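Local coordinates for protein fusion DH (Streptomyces sp. MJ635-86F5, PDB 6K97) that is an engineered fusion of a split polyketide synthase dehydratase domain and probably removes water from intermediates of cremimycin biosynthesis, at residues H295-P298 with V304-S307; L306-A311 with A315-G320; I130-E135 with V141-G146; T32-L37 with F78-L83. All blocks are in the same frame, centred on the assembly; numbering follows the deposited sequence.

Contact 1: residues H295-P298 with V304-S307; sequences HITP and VSLS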
# COMPACT_ATOMS: atom_id res chain seq x y z
N HIS A 295 9.07 36.19 -3.75
CA HIS A 295 8.52 37.16 -4.70
C HIS A 295 7.15 36.66 -5.11
O HIS A 295 7.02 35.56 -5.68
CB HIS A 295 9.46 37.29 -5.91
CG HIS A 295 9.08 38.36 -6.89
ND1 HIS A 295 9.78 38.58 -8.06
CD2 HIS A 295 8.06 39.25 -6.90
CE1 HIS A 295 9.23 39.57 -8.74
NE2 HIS A 295 8.19 40.01 -8.05
N ILE A 296 6.12 37.43 -4.78
CA ILE A 296 4.74 37.12 -5.18
C ILE A 296 4.26 38.07 -6.25
O ILE A 296 4.38 39.28 -6.07
CB ILE A 296 3.79 37.26 -3.98
CG1 ILE A 296 4.31 36.40 -2.83
CG2 ILE A 296 2.35 36.85 -4.36
CD1 ILE A 296 3.59 36.58 -1.51
N THR A 297 3.75 37.54 -7.36
CA THR A 297 3.15 38.35 -8.46
C THR A 297 1.73 37.88 -8.80
O THR A 297 1.43 36.69 -8.70
CB THR A 297 3.98 38.27 -9.76
OG1 THR A 297 3.97 36.91 -10.22
CG2 THR A 297 5.44 38.66 -9.50
N PRO A 298 0.85 38.80 -9.23
CA PRO A 298 -0.54 38.41 -9.57
C PRO A 298 -0.59 37.56 -10.81
O PRO A 298 0.31 37.65 -11.64
CB PRO A 298 -1.21 39.74 -9.82
CG PRO A 298 -0.11 40.63 -10.29
CD PRO A 298 1.08 40.24 -9.47
N VAL A 304 -2.20 33.96 -7.61
CA VAL A 304 -0.87 34.53 -7.60
C VAL A 304 0.16 33.49 -7.97
O VAL A 304 -0.11 32.27 -7.98
CB VAL A 304 -0.48 35.09 -6.22
CG1 VAL A 304 -1.41 36.24 -5.85
CG2 VAL A 304 -0.40 34.02 -5.16
N SER A 305 1.33 33.95 -8.34
CA SER A 305 2.39 32.98 -8.49
C SER A 305 3.51 33.41 -7.61
O SER A 305 3.55 34.55 -7.17
CB SER A 305 2.78 32.78 -9.95
OG SER A 305 3.50 33.86 -10.38
N LEU A 306 4.42 32.51 -7.35
CA LEU A 306 5.55 32.88 -6.55
C LEU A 306 6.84 32.11 -6.79
O LEU A 306 6.89 31.04 -7.43
CB LEU A 306 5.16 32.82 -5.10
CG LEU A 306 4.75 31.48 -4.53
CD1 LEU A 306 5.95 30.79 -3.93
CD2 LEU A 306 3.71 31.69 -3.46
N SER A 307 7.88 32.69 -6.24
CA SER A 307 9.26 32.29 -6.51
C SER A 307 10.02 32.56 -5.20
O SER A 307 9.77 33.58 -4.54
CB SER A 307 9.73 33.18 -7.63
OG SER A 307 11.00 32.90 -8.00

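Contact 2: residues L306-A311 with A315-G320; sequences LSAVDA and AVVSVG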
# COMPACT_ATOMS: atom_id res chain seq x y z
N LEU A 306 4.42 32.51 -7.35
CA LEU A 306 5.55 32.88 -6.55
C LEU A 306 6.84 32.11 -6.79
O LEU A 306 6.89 31.04 -7.43
CB LEU A 306 5.16 32.82 -5.10
CG LEU A 306 4.75 31.48 -4.53
CD1 LEU A 306 5.95 30.79 -3.93
CD2 LEU A 306 3.71 31.69 -3.46
N SER A 307 7.88 32.69 -6.24
CA SER A 307 9.26 32.29 -6.51
C SER A 307 10.02 32.56 -5.20
O SER A 307 9.77 33.58 -4.54
CB SER A 307 9.73 33.18 -7.63
OG SER A 307 11.00 32.90 -8.00
N ALA A 308 10.89 31.66 -4.79
CA ALA A 308 11.54 31.86 -3.52
C ALA A 308 12.97 31.35 -3.43
O ALA A 308 13.25 30.23 -3.79
CB ALA A 308 10.72 31.21 -2.46
N VAL A 309 13.85 32.15 -2.86
CA VAL A 309 15.21 31.76 -2.59
C VAL A 309 15.37 31.67 -1.05
O VAL A 309 14.48 32.10 -0.31
CB VAL A 309 16.20 32.78 -3.21
CG1 VAL A 309 15.93 32.97 -4.70
CG2 VAL A 309 16.11 34.14 -2.50
N ASP A 310 16.44 31.03 -0.57
CA ASP A 310 16.68 30.88 0.87
C ASP A 310 17.56 32.05 1.29
O ASP A 310 17.87 32.91 0.46
CB ASP A 310 17.32 29.53 1.20
CG ASP A 310 18.72 29.32 0.55
OD1 ASP A 310 19.30 30.28 -0.05
OD2 ASP A 310 19.22 28.15 0.62
N ALA A 311 18.00 32.08 2.55
CA ALA A 311 18.74 33.24 3.08
C ALA A 311 20.10 33.48 2.41
O ALA A 311 20.64 34.57 2.51
CB ALA A 311 18.94 33.12 4.60
N ALA A 315 17.98 29.27 -5.04
CA ALA A 315 16.59 29.08 -5.43
C ALA A 315 16.02 27.85 -4.69
O ALA A 315 16.64 26.81 -4.66
CB ALA A 315 16.53 28.89 -6.92
N VAL A 316 14.87 27.97 -4.05
CA VAL A 316 14.31 26.85 -3.30
C VAL A 316 13.05 26.33 -3.95
O VAL A 316 12.94 25.13 -4.19
CB VAL A 316 13.96 27.26 -1.86
CG1 VAL A 316 13.13 26.21 -1.15
CG2 VAL A 316 15.21 27.56 -1.10
N VAL A 317 12.07 27.19 -4.18
CA VAL A 317 10.82 26.72 -4.75
C VAL A 317 10.20 27.75 -5.60
O VAL A 317 10.35 28.95 -5.34
CB VAL A 317 9.85 26.27 -3.65
CG1 VAL A 317 9.62 27.36 -2.66
CG2 VAL A 317 8.53 25.82 -4.22
N SER A 318 9.53 27.30 -6.63
CA SER A 318 8.64 28.17 -7.41
C SER A 318 7.26 27.52 -7.61
O SER A 318 7.15 26.28 -7.59
CB SER A 318 9.31 28.53 -8.74
OG SER A 318 9.27 27.48 -9.64
N VAL A 319 6.23 28.36 -7.79
CA VAL A 319 4.84 27.93 -7.95
C VAL A 319 4.29 28.66 -9.13
O VAL A 319 4.15 29.88 -9.10
CB VAL A 319 4.00 28.25 -6.71
CG1 VAL A 319 2.59 27.71 -6.81
CG2 VAL A 319 4.67 27.67 -5.49
N GLY A 320 3.99 27.92 -10.19
CA GLY A 320 3.40 28.52 -11.38
C GLY A 320 2.18 29.30 -11.00
O GLY A 320 2.01 30.41 -11.43

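Contact 3: residues I130-E135 with V141-G146; sequences IRSHGE and VEHADG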
# COMPACT_ATOMS: atom_id res chain seq x y z
N ILE A 130 -4.90 12.01 -2.87
CA ILE A 130 -4.71 12.01 -1.41
C ILE A 130 -6.06 11.88 -0.72
O ILE A 130 -7.05 12.57 -1.05
CB ILE A 130 -4.04 13.28 -0.93
CG1 ILE A 130 -2.73 13.55 -1.71
CG2 ILE A 130 -3.74 13.16 0.54
CD1 ILE A 130 -2.07 14.88 -1.42
N ARG A 131 -6.12 10.93 0.18
CA ARG A 131 -7.37 10.50 0.76
C ARG A 131 -7.14 10.03 2.20
O ARG A 131 -6.00 9.73 2.58
CB ARG A 131 -7.98 9.36 -0.04
CG ARG A 131 -7.18 8.06 0.13
CD ARG A 131 -7.73 6.87 -0.59
NE ARG A 131 -6.92 5.70 -0.28
CZ ARG A 131 -7.21 4.45 -0.68
NH1 ARG A 131 -6.40 3.46 -0.34
NH2 ARG A 131 -8.31 4.17 -1.40
N SER A 132 -8.20 10.02 2.99
CA SER A 132 -8.11 9.59 4.38
C SER A 132 -9.45 9.08 4.86
O SER A 132 -10.49 9.21 4.17
CB SER A 132 -7.68 10.73 5.32
OG SER A 132 -8.72 11.68 5.53
N HIS A 133 -9.40 8.45 6.02
CA HIS A 133 -10.61 8.14 6.73
C HIS A 133 -10.30 7.98 8.20
O HIS A 133 -9.16 7.60 8.57
CB HIS A 133 -11.34 6.92 6.13
CG HIS A 133 -10.73 5.58 6.43
ND1 HIS A 133 -10.57 5.11 7.71
CD2 HIS A 133 -10.35 4.58 5.61
CE1 HIS A 133 -10.06 3.90 7.67
NE2 HIS A 133 -9.91 3.55 6.41
N GLY A 134 -11.32 8.24 9.02
CA GLY A 134 -11.19 8.12 10.48
C GLY A 134 -10.82 6.68 10.89
O GLY A 134 -11.24 5.69 10.24
N GLU A 135 -10.03 6.56 11.95
CA GLU A 135 -9.47 5.26 12.36
C GLU A 135 -10.43 4.09 12.49
O GLU A 135 -10.03 2.97 12.18
CB GLU A 135 -8.66 5.37 13.65
CG GLU A 135 -7.17 5.28 13.42
CD GLU A 135 -6.43 4.77 14.64
OE1 GLU A 135 -6.90 3.81 15.31
OE2 GLU A 135 -5.36 5.33 14.92
N VAL A 141 -12.23 9.43 2.12
CA VAL A 141 -12.59 10.75 1.67
C VAL A 141 -11.41 11.29 0.89
O VAL A 141 -10.30 11.24 1.36
CB VAL A 141 -12.85 11.68 2.86
CG1 VAL A 141 -13.22 13.07 2.37
CG2 VAL A 141 -13.94 11.08 3.74
N GLU A 142 -11.68 11.78 -0.31
CA GLU A 142 -10.67 12.34 -1.19
C GLU A 142 -10.47 13.83 -0.86
O GLU A 142 -11.43 14.59 -0.89
CB GLU A 142 -11.07 12.16 -2.66
CG GLU A 142 -9.96 12.66 -3.61
CD GLU A 142 -10.20 12.37 -5.10
OE1 GLU A 142 -10.11 11.19 -5.51
OE2 GLU A 142 -10.43 13.34 -5.87
N HIS A 143 -9.25 14.21 -0.49
CA HIS A 143 -8.92 15.60 -0.18
C HIS A 143 -8.21 16.31 -1.33
O HIS A 143 -8.30 17.51 -1.50
CB HIS A 143 -8.03 15.65 1.07
CG HIS A 143 -8.61 14.93 2.25
ND1 HIS A 143 -9.80 15.29 2.82
CD2 HIS A 143 -8.18 13.83 2.93
CE1 HIS A 143 -10.08 14.45 3.81
NE2 HIS A 143 -9.11 13.55 3.89
N ALA A 144 -7.48 15.56 -2.16
CA ALA A 144 -6.77 16.18 -3.26
C ALA A 144 -6.51 15.22 -4.35
O ALA A 144 -6.37 14.01 -4.12
CB ALA A 144 -5.46 16.77 -2.80
N ASP A 145 -6.44 15.75 -5.56
CA ASP A 145 -5.87 14.97 -6.66
C ASP A 145 -5.21 15.86 -7.70
O ASP A 145 -5.33 17.09 -7.67
CB ASP A 145 -6.93 14.04 -7.27
CG ASP A 145 -8.07 14.72 -7.83
OD1 ASP A 145 -8.08 15.96 -7.96
OD2 ASP A 145 -9.00 14.00 -8.16
N GLY A 146 -4.48 15.24 -8.59
CA GLY A 146 -3.68 16.01 -9.54
C GLY A 146 -2.71 15.09 -10.24
O GLY A 146 -2.98 13.91 -10.44

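Contact 4: residues T32-L37 with F78-L83; sequences TEHPLL and FVELAL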
# COMPACT_ATOMS: atom_id res chain seq x y z
N THR A 32 9.41 4.83 4.73
CA THR A 32 9.90 6.05 4.13
C THR A 32 10.29 7.01 5.26
O THR A 32 9.76 6.91 6.35
CB THR A 32 8.83 6.67 3.20
OG1 THR A 32 9.45 7.66 2.38
CG2 THR A 32 7.66 7.31 3.98
N GLU A 33 11.20 7.94 5.02
CA GLU A 33 11.52 8.97 6.04
C GLU A 33 10.77 10.25 5.71
O GLU A 33 11.12 10.95 4.78
CB GLU A 33 13.04 9.24 6.14
CG GLU A 33 13.84 8.10 6.77
CD GLU A 33 14.04 6.86 5.87
OE1 GLU A 33 14.37 7.00 4.66
OE2 GLU A 33 13.89 5.71 6.37
N HIS A 34 9.72 10.54 6.46
CA HIS A 34 9.03 11.82 6.34
C HIS A 34 8.24 12.07 7.58
O HIS A 34 7.76 11.14 8.17
CB HIS A 34 8.11 11.78 5.12
CG HIS A 34 7.56 13.10 4.73
ND1 HIS A 34 6.33 13.56 5.15
CD2 HIS A 34 8.09 14.10 3.99
CE1 HIS A 34 6.12 14.76 4.65
NE2 HIS A 34 7.17 15.10 3.94
N PRO A 35 8.03 13.33 7.97
CA PRO A 35 7.25 13.58 9.20
C PRO A 35 5.75 13.16 9.19
O PRO A 35 5.20 12.98 10.26
CB PRO A 35 7.39 15.08 9.41
CG PRO A 35 8.67 15.44 8.70
CD PRO A 35 8.70 14.54 7.48
N LEU A 36 5.10 13.07 8.03
CA LEU A 36 3.68 12.67 7.91
C LEU A 36 3.40 11.30 7.27
O LEU A 36 2.27 10.89 7.20
CB LEU A 36 2.93 13.71 7.10
CG LEU A 36 3.08 15.14 7.62
CD1 LEU A 36 2.54 16.20 6.67
CD2 LEU A 36 2.43 15.31 8.98
N LEU A 37 4.41 10.60 6.78
CA LEU A 37 4.22 9.30 6.14
C LEU A 37 5.17 8.30 6.76
O LEU A 37 6.33 8.61 7.01
CB LEU A 37 4.47 9.41 4.65
CG LEU A 37 3.52 10.36 3.92
CD1 LEU A 37 3.98 10.64 2.51
CD2 LEU A 37 2.12 9.80 3.91
N PHE A 78 -0.93 19.32 2.04
CA PHE A 78 -1.21 18.38 0.92
C PHE A 78 -0.16 18.54 -0.20
O PHE A 78 0.30 17.57 -0.80
CB PHE A 78 -2.59 18.64 0.36
CG PHE A 78 -3.72 18.23 1.28
CD1 PHE A 78 -3.85 16.92 1.68
CD2 PHE A 78 -4.62 19.16 1.75
CE1 PHE A 78 -4.86 16.55 2.55
CE2 PHE A 78 -5.67 18.78 2.59
CZ PHE A 78 -5.79 17.49 2.97
N VAL A 79 0.29 19.76 -0.42
CA VAL A 79 1.43 20.00 -1.30
C VAL A 79 2.68 19.25 -0.84
O VAL A 79 3.36 18.60 -1.67
CB VAL A 79 1.74 21.47 -1.38
CG1 VAL A 79 3.00 21.72 -2.18
CG2 VAL A 79 0.60 22.19 -2.07
N GLU A 80 2.97 19.31 0.47
CA GLU A 80 4.14 18.63 0.96
C GLU A 80 4.03 17.10 0.68
O GLU A 80 5.01 16.47 0.26
CB GLU A 80 4.32 18.89 2.43
CG GLU A 80 5.42 18.03 3.10
CD GLU A 80 6.83 18.31 2.60
OE1 GLU A 80 7.06 19.36 1.88
OE2 GLU A 80 7.74 17.53 2.97
N LEU A 81 2.84 16.54 0.91
CA LEU A 81 2.67 15.12 0.71
C LEU A 81 2.97 14.77 -0.74
O LEU A 81 3.67 13.82 -0.99
CB LEU A 81 1.25 14.71 1.06
CG LEU A 81 0.98 14.76 2.56
CD1 LEU A 81 -0.48 14.63 2.86
CD2 LEU A 81 1.79 13.73 3.33
N ALA A 82 2.47 15.57 -1.69
CA ALA A 82 2.72 15.35 -3.09
C ALA A 82 4.22 15.52 -3.45
O ALA A 82 4.74 14.76 -4.25
CB ALA A 82 1.88 16.29 -3.93
N LEU A 83 4.89 16.48 -2.84
CA LEU A 83 6.32 16.64 -3.03
C LEU A 83 7.05 15.35 -2.62
O LEU A 83 7.91 14.89 -3.37
CB LEU A 83 6.87 17.85 -2.27
CG LEU A 83 6.39 19.19 -2.88
CD1 LEU A 83 6.70 20.36 -1.95
CD2 LEU A 83 6.98 19.43 -4.26

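Contact 1: residues H295-P298 with V304-S307
Thr-297 and Ser-305 face each other on one side of the antiparallel pair 295-298/304-307, their hydroxyls turned inward. Ser-305 OG gives a weak hydrogen bond to Thr-297 OG1 at 3.1 Å. Each oxygen sits between its own backbone N and carbonyl carbon (chi1 63° for Thr-297), which directs it at the neighbouring strand and sends the threonine methyl off to the side. Beneath them the main chains pair: Ser-305 N bonds to Thr-297 O at 2.8 Å, and His-295 N to Ser-307 O at 2.8 Å. His-295 lies on the hydroxyl side too, but its imidazole leads away, NE2 bonding to Asp-229 and the ring stacking on Tyr-231 of strand 229-235. The other side is apolar. Ile-296 and Val-304 cross at a slant, CG2 of Ile-296 coming 3.8 Å from CB of Val-304, while Ile-296 CG1 stands 4.3 Å from Leu-306 CB. Helix 252-266 covers this side, Ala-261 against Ile-296 and Leu-259 against Leu-306. The hairpin lies in what is predicted to be the C-terminal hotdog, in the second part of the fusion. Its chemistry is two-faced: hydroxyls and imidazole on the more exposed side, aliphatic carbons pressed toward the helix.

Contact 2: residues L306-A311 with A315-G320
The flat carbonyl group of Ala-308 receives two N-H groups from strand 315-319. Val-316 N lies in the carbonyl plane, 2.8 Å from Ala-308 O; Val-317 N is tilted 16° from that plane and sits farther off, 3.3 Å from the same oxygen. Two successive residues therefore face one, which defines a classic beta bulge, and the register slips by one between Ala-308 and Val-309. The flat side-chain group here, the carboxylate of Asp-310, turns to the connecting turn, where OD1 accepts from Asn-314 N. The methylene of the same residue does the touching across the strands, CB standing 3.7 Å from Val-316 CG2.

Beyond the bulge the pairing is regular: Val-319 N bonds to Leu-306 O at 2.8 Å. On the buried side Leu-306 and Val-319 lie next to each other and point the same way, CD1 of Leu-306 resting 3.7 Å from CG2 of Val-319. With CG2 beside its backbone N (CG1 chi1 -175°), Val-319 offers that methyl to the leucine. Two residues along the same face, the methyl of Ala-308 meets Val-317 CG1 at 4.0 Å and also packs on Val-294 of strand 291-298.

All of this lies in the second part of the fusion, within the predicted C-terminal hotdog. Chemically, both N-H groups of the bulge keep an acceptor, since Ala-308 O takes the two of them, and the displaced Val-316 is still buried, resting on Leu-292.

Contact 3: residues I130-E135 with V141-G146
His-143 reaches across to Ser-132 from the bulged strand 141-146. Its CB lies 3.9 Å from Ile-130 O. From there CG stands anti to the carbonyl carbon and beside the backbone N (chi1 -54°), which carries the ring along the facing strand. CD2 passes 3.4 Å from Ser-132 OG, and NE2, at the far end, makes a hydrogen bond to that hydroxyl, modelled at 2.5 Å, a length that is doubtful at this resolution. The oxygen approaches at the ring edge, near its plane, and the geometry permits either partner to donate. Over one ring face, 3.6 Å above the plane and offset toward the rim, sits Val-141 O. On the other nitrogen ND1 is paired with Thr-101 O, fixing the rotation of the imidazole between two polar partners. A leucine in its place would probably leave Ser-132 OG and Thr-101 O without this mate and set the serine hydroxyl free to turn.

On the side chain of Ile-130, CD1 meets Ala-144 CB at 4.1 Å, next to Phe-78 and Leu-81 of helix 75-88. Arg-131 instead extends out of the pair, NH1 bonding to the Glu-42 backbone of the second subunit, while His-133 bonds to Glu-30 of that subunit, so this hairpin takes part in the contact with the second subunit.

His-143 N and Ala-144 N both bond to Ile-130 O, at 2.8 Å and 3.2 Å from that oxygen. This is a classic beta bulge, set in a hairpin of the hotdog in the first part of the fusion.

Contact 4: residues T32-L37 with F78-L83
His-34 and Glu-80 meet from opposite directions, with imidazole and carboxylate planes only 17° apart. NE2 donates to Glu-80 OE2 at 2.7 Å in a nearly straight bond (164°), and the oxygen uses its anti lone pair. With CG anti to the backbone N, the ring points across to the helix, while Leu-36 N donates to His-34 ND1 at 3.2 Å. An alanine here would remove both ring nitrogens and would probably leave Glu-80 OE2 and Leu-36 N each short of a partner.

The tight part comprises this bond and a single methyl, Leu-81 CD2, packed against two leucines of the loop: 3.8 Å to Leu-37 CG and 3.9 Å to Leu-36 CB. Helix 75-88 is the central helix of the hotdog in the first part of the fusion, and the loop before strand 39-42 closes over it here; on another side Leu-81 touches Ile-130. Buried Glu-80 also accepts from His-249 N and Val-250 N of the second part, bonds between parts joined by engineering.

The loose side belongs to Pro-35, partly exposed, which lies with CD over one face of the His-34 ring and touches Ala-247 and Phe-248 instead of the helix.

How the contacts relate
Contacts 1 and 2 are consecutive hairpins sharing strand 303-309, with centres about 9 Å apart; they touch, Ser-305 CB lying 3.3 Å from Val-319 O. Contacts 3 and 4, a hairpin and a loop-helix contact, adjoin in the first part of the fusion, centres about 14 Å apart: Phe-78 CZ is 3.5 Å from His-143 CB. The two groups lie in the two halves of the double hotdog fold, with about 28 Å between the centres of contacts 1 and 3. Contacts 2 and 4 come nearest across the join, nearest atoms about 6 Å apart. Dehydratases of this family place their active site between the two hotdogs; no residue of the four contacts is identified as catalytic.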